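Local coordinates for protein C-type lectin domain family 4, member b1 (Mus musculus, PDB 6LKR) that probably binds carbohydrate in a calcium-dependent manner, as a C-type lectin receptor of dendritic cells thought to recognise pathogen-derived phosphoglycolipids, at residues Ile54-Phe65 / Ile119-Val128. Sequence-based numbering, arbitrary orientation.
Sequences ITGILDIHAAYF and ISCNLKQKSV
Tyr64 and Phe65 pair in parallel with Lys126 and Ser127, joining strand 64-70 to strand 126-132 in the lectin domain's mixed sheet. The hydrogen bond from Phe65 N to Lys126 O is nearly straight (2.9 Å, 164°), whereas that from Lys126 N to Ala63 O is weak at 3.2 Å.

The two aromatic side chains leave on opposite faces. With CG beside its backbone N (chi1 -83°), the Phe65 ring reaches along 119-128. Gln125 CG lies over one face, 3.8 Å from the ring centroid, in a CH-pi contact; the Gln125 amide stands nearly perpendicular to the ring. Ile119 CD1 approaches Phe65 CE1 to 3.5 Å, Trp28 packs edge-to-face, and Leu123 O, buried without a hydrogen-bond partner, lies in plane at the ring's edge.

On the Tyr64 face of the sheet, the Lys126 chain slants past the Tyr64 ring while its NZ hydrogen-bonds to Ser24 O. Leu58 CD2 sits over the centre of the Tyr64 ring and meets Val128 CG2 tip to tip. Asp59 N donates to Tyr64 OH (2.9 Å), tethering the loop after helix 48-56.

Such parallel pairing of a central strand with the C-terminal strand belongs to the C-type lectin fold; Ile119 neighbours the calcium ligand Asn117.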
loop_
_atom_site.group_PDB
_atom_site.type_symbol
_atom_site.label_atom_id
_atom_site.label_comp_id
_atom_site.label_asym_id
_atom_site.label_seq_id
_atom_site.Cartn_x
_atom_site.Cartn_y
_atom_site.Cartn_z
ATOM N N ILE A 54 -14.383 -5.663 0.475
ATOM C CA ILE A 54 -14.257 -6.190 1.863
ATOM C C ILE A 54 -15.644 -6.186 2.516
ATOM O O ILE A 54 -16.036 -7.223 3.073
ATOM C CB ILE A 54 -13.220 -5.386 2.665
ATOM C CG1 ILE A 54 -11.814 -5.565 2.086
ATOM C CG2 ILE A 54 -13.273 -5.749 4.141
ATOM C CD1 ILE A 54 -10.843 -4.485 2.509
ATOM N N THR A 55 -16.370 -5.071 2.440
ATOM C CA THR A 55 -17.698 -4.950 3.094
ATOM C C THR A 55 -18.702 -5.893 2.421
ATOM O O THR A 55 -19.609 -6.356 3.122
ATOM C CB THR A 55 -18.149 -3.491 3.172
ATOM O OG1 THR A 55 -18.229 -2.949 1.856
ATOM C CG2 THR A 55 -17.208 -2.684 4.036
ATOM N N GLY A 56 -18.507 -6.233 1.147
ATOM C CA GLY A 56 -19.384 -7.180 0.432
ATOM C C GLY A 56 -19.313 -8.590 1.012
ATOM O O GLY A 56 -20.283 -9.356 0.825
ATOM N N ILE A 57 -18.220 -8.950 1.691
ATOM C CA ILE A 57 -18.041 -10.329 2.239
ATOM C C ILE A 57 -18.345 -10.359 3.743
ATOM O O ILE A 57 -18.144 -11.420 4.355
ATOM C CB ILE A 57 -16.650 -10.893 1.892
ATOM C CG1 ILE A 57 -15.506 -10.190 2.628
ATOM C CG2 ILE A 57 -16.452 -10.869 0.390
ATOM C CD1 ILE A 57 -14.200 -10.964 2.608
ATOM N N LEU A 58 -18.847 -9.256 4.310
ATOM C CA LEU A 58 -19.144 -9.144 5.759
ATOM C C LEU A 58 -20.642 -9.338 6.024
ATOM O O LEU A 58 -21.462 -9.203 5.091
ATOM C CB LEU A 58 -18.674 -7.784 6.280
ATOM C CG LEU A 58 -17.201 -7.457 6.041
ATOM C CD1 LEU A 58 -16.842 -6.099 6.624
ATOM C CD2 LEU A 58 -16.290 -8.539 6.603
ATOM N N ASP A 59 -20.958 -9.646 7.278
ATOM C CA ASP A 59 -22.335 -9.709 7.823
ATOM C C ASP A 59 -22.707 -8.309 8.322
ATOM O O ASP A 59 -22.009 -7.797 9.210
ATOM C CB ASP A 59 -22.393 -10.779 8.912
ATOM C CG ASP A 59 -23.739 -10.915 9.597
ATOM O OD1 ASP A 59 -24.622 -10.068 9.362
ATOM O OD2 ASP A 59 -23.876 -11.868 10.381
ATOM N N ILE A 60 -23.763 -7.706 7.768
ATOM C CA ILE A 60 -24.204 -6.319 8.119
ATOM C C ILE A 60 -24.553 -6.227 9.609
ATOM O O ILE A 60 -24.675 -5.088 10.099
ATOM C CB ILE A 60 -25.392 -5.842 7.260
ATOM C CG1 ILE A 60 -26.597 -6.782 7.359
ATOM C CG2 ILE A 60 -24.963 -5.618 5.818
ATOM C CD1 ILE A 60 -27.900 -6.132 6.945
ATOM N N HIS A 61 -24.743 -7.354 10.295
ATOM C CA HIS A 61 -25.102 -7.388 11.738
ATOM C C HIS A 61 -23.854 -7.388 12.628
ATOM O O HIS A 61 -24.042 -7.385 13.854
ATOM C CB HIS A 61 -25.995 -8.594 12.061
ATOM C CG HIS A 61 -27.243 -8.632 11.248
ATOM N ND1 HIS A 61 -28.142 -7.581 11.233
ATOM C CD2 HIS A 61 -27.731 -9.569 10.407
ATOM C CE1 HIS A 61 -29.136 -7.874 10.420
ATOM N NE2 HIS A 61 -28.908 -9.085 9.902
ATOM N N ALA A 62 -22.639 -7.376 12.064
ATOM C CA ALA A 62 -21.385 -7.482 12.849
ATOM C C ALA A 62 -20.448 -6.304 12.551
ATOM O O ALA A 62 -20.535 -5.721 11.461
ATOM C CB ALA A 62 -20.720 -8.802 12.574
ATOM N N ALA A 63 -19.593 -5.966 13.517
ATOM C CA ALA A 63 -18.513 -4.962 13.385
ATOM C C ALA A 63 -17.184 -5.705 13.265
ATOM O O ALA A 63 -17.026 -6.762 13.898
ATOM C CB ALA A 63 -18.520 -4.012 14.555
ATOM N N TYR A 64 -16.272 -5.203 12.439
ATOM C CA TYR A 64 -15.007 -5.911 12.138
ATOM C C TYR A 64 -13.837 -4.956 12.283
ATOM O O TYR A 64 -13.864 -3.880 11.664
ATOM C CB TYR A 64 -15.017 -6.471 10.720
ATOM C CG TYR A 64 -16.123 -7.450 10.439
ATOM C CD1 TYR A 64 -17.414 -7.008 10.211
ATOM C CD2 TYR A 64 -15.870 -8.810 10.356
ATOM C CE1 TYR A 64 -18.436 -7.896 9.926
ATOM C CE2 TYR A 64 -16.879 -9.711 10.063
ATOM C CZ TYR A 64 -18.166 -9.250 9.851
ATOM O OH TYR A 64 -19.178 -10.103 9.542
ATOM N N PHE A 65 -12.836 -5.367 13.046
ATOM C CA PHE A 65 -11.534 -4.667 13.106
ATOM C C PHE A 65 -10.904 -4.647 11.709
ATOM O O PHE A 65 -10.886 -5.682 10.998
ATOM C CB PHE A 65 -10.608 -5.324 14.129
ATOM C CG PHE A 65 -10.838 -4.888 15.550
ATOM C CD1 PHE A 65 -10.914 -3.542 15.876
ATOM C CD2 PHE A 65 -10.973 -5.821 16.567
ATOM C CE1 PHE A 65 -11.106 -3.143 17.187
ATOM C CE2 PHE A 65 -11.186 -5.419 17.877
ATOM C CZ PHE A 65 -11.248 -4.079 18.185
ATOM N N ILE A 119 -12.654 2.902 17.843
ATOM C CA ILE A 119 -13.151 2.267 19.097
ATOM C C ILE A 119 -11.945 1.896 19.949
ATOM O O ILE A 119 -10.821 1.923 19.431
ATOM C CB ILE A 119 -14.037 1.033 18.846
ATOM C CG1 ILE A 119 -13.276 -0.095 18.147
ATOM C CG2 ILE A 119 -15.310 1.405 18.103
ATOM C CD1 ILE A 119 -13.947 -1.444 18.328
ATOM N N SER A 120 -12.196 1.528 21.201
ATOM C CA SER A 120 -11.162 1.009 22.127
ATOM C C SER A 120 -10.568 -0.281 21.546
ATOM O O SER A 120 -11.330 -1.162 21.129
ATOM C CB SER A 120 -11.726 0.783 23.508
ATOM O OG SER A 120 -10.980 -0.214 24.186
ATOM N N CYS A 121 -9.245 -0.387 21.558
ATOM C CA CYS A 121 -8.483 -1.554 21.060
ATOM C C CYS A 121 -8.814 -2.807 21.883
ATOM O O CYS A 121 -8.647 -3.917 21.351
ATOM C CB CYS A 121 -7.000 -1.231 21.091
ATOM S SG CYS A 121 -6.588 0.132 19.969
ATOM N N ASN A 122 -9.304 -2.632 23.112
ATOM C CA ASN A 122 -9.556 -3.735 24.076
ATOM C C ASN A 122 -10.946 -4.339 23.873
ATOM O O ASN A 122 -11.153 -5.447 24.371
ATOM C CB ASN A 122 -9.393 -3.261 25.518
ATOM C CG ASN A 122 -8.002 -2.734 25.773
ATOM O OD1 ASN A 122 -7.021 -3.367 25.388
ATOM N ND2 ASN A 122 -7.911 -1.563 26.384
ATOM N N LEU A 123 -11.867 -3.646 23.199
ATOM C CA LEU A 123 -13.210 -4.200 22.888
ATOM C C LEU A 123 -13.026 -5.357 21.908
ATOM O O LEU A 123 -12.140 -5.262 21.039
ATOM C CB LEU A 123 -14.116 -3.117 22.300
ATOM C CG LEU A 123 -14.473 -1.970 23.244
ATOM C CD1 LEU A 123 -15.433 -1.003 22.562
ATOM C CD2 LEU A 123 -15.070 -2.489 24.547
ATOM N N LYS A 124 -13.785 -6.432 22.091
ATOM C CA LYS A 124 -13.698 -7.633 21.227
ATOM C C LYS A 124 -14.609 -7.409 20.022
ATOM O O LYS A 124 -15.774 -7.009 20.214
ATOM C CB LYS A 124 -14.045 -8.893 22.026
ATOM C CG LYS A 124 -13.077 -9.185 23.169
ATOM C CD LYS A 124 -13.636 -10.081 24.259
ATOM C CE LYS A 124 -13.187 -11.522 24.150
ATOM N NZ LYS A 124 -13.040 -12.143 25.489
ATOM N N GLN A 125 -14.084 -7.612 18.816
ATOM C CA GLN A 125 -14.886 -7.534 17.573
ATOM C C GLN A 125 -14.491 -8.702 16.674
ATOM O O GLN A 125 -13.505 -9.413 16.988
ATOM C CB GLN A 125 -14.656 -6.216 16.825
ATOM C CG GLN A 125 -14.707 -4.964 17.693
ATOM C CD GLN A 125 -16.088 -4.612 18.197
ATOM O OE1 GLN A 125 -17.095 -5.129 17.736
ATOM N NE2 GLN A 125 -16.145 -3.737 19.189
ATOM N N LYS A 126 -15.226 -8.871 15.583
ATOM C CA LYS A 126 -14.827 -9.756 14.464
ATOM C C LYS A 126 -13.658 -9.072 13.743
ATOM O O LYS A 126 -13.236 -7.991 14.187
ATOM C CB LYS A 126 -16.048 -10.025 13.581
ATOM C CG LYS A 126 -17.252 -10.570 14.342
ATOM C CD LYS A 126 -18.230 -11.349 13.487
ATOM C CE LYS A 126 -19.246 -12.123 14.303
ATOM N NZ LYS A 126 -18.621 -13.259 15.020
ATOM N N SER A 127 -13.142 -9.680 12.690
ATOM C CA SER A 127 -12.014 -9.095 11.936
ATOM C C SER A 127 -12.032 -9.628 10.513
ATOM O O SER A 127 -12.801 -10.563 10.237
ATOM C CB SER A 127 -10.708 -9.381 12.635
ATOM O OG SER A 127 -10.577 -10.768 12.907
ATOM N N VAL A 128 -11.217 -9.017 9.658
ATOM C CA VAL A 128 -10.993 -9.442 8.245
ATOM C C VAL A 128 -9.491 -9.350 7.966
ATOM O O VAL A 128 -8.897 -8.315 8.336
ATOM C CB VAL A 128 -11.783 -8.584 7.235
ATOM C CG1 VAL A 128 -12.118 -9.383 5.984
ATOM C CG2 VAL A 128 -13.042 -7.983 7.831
#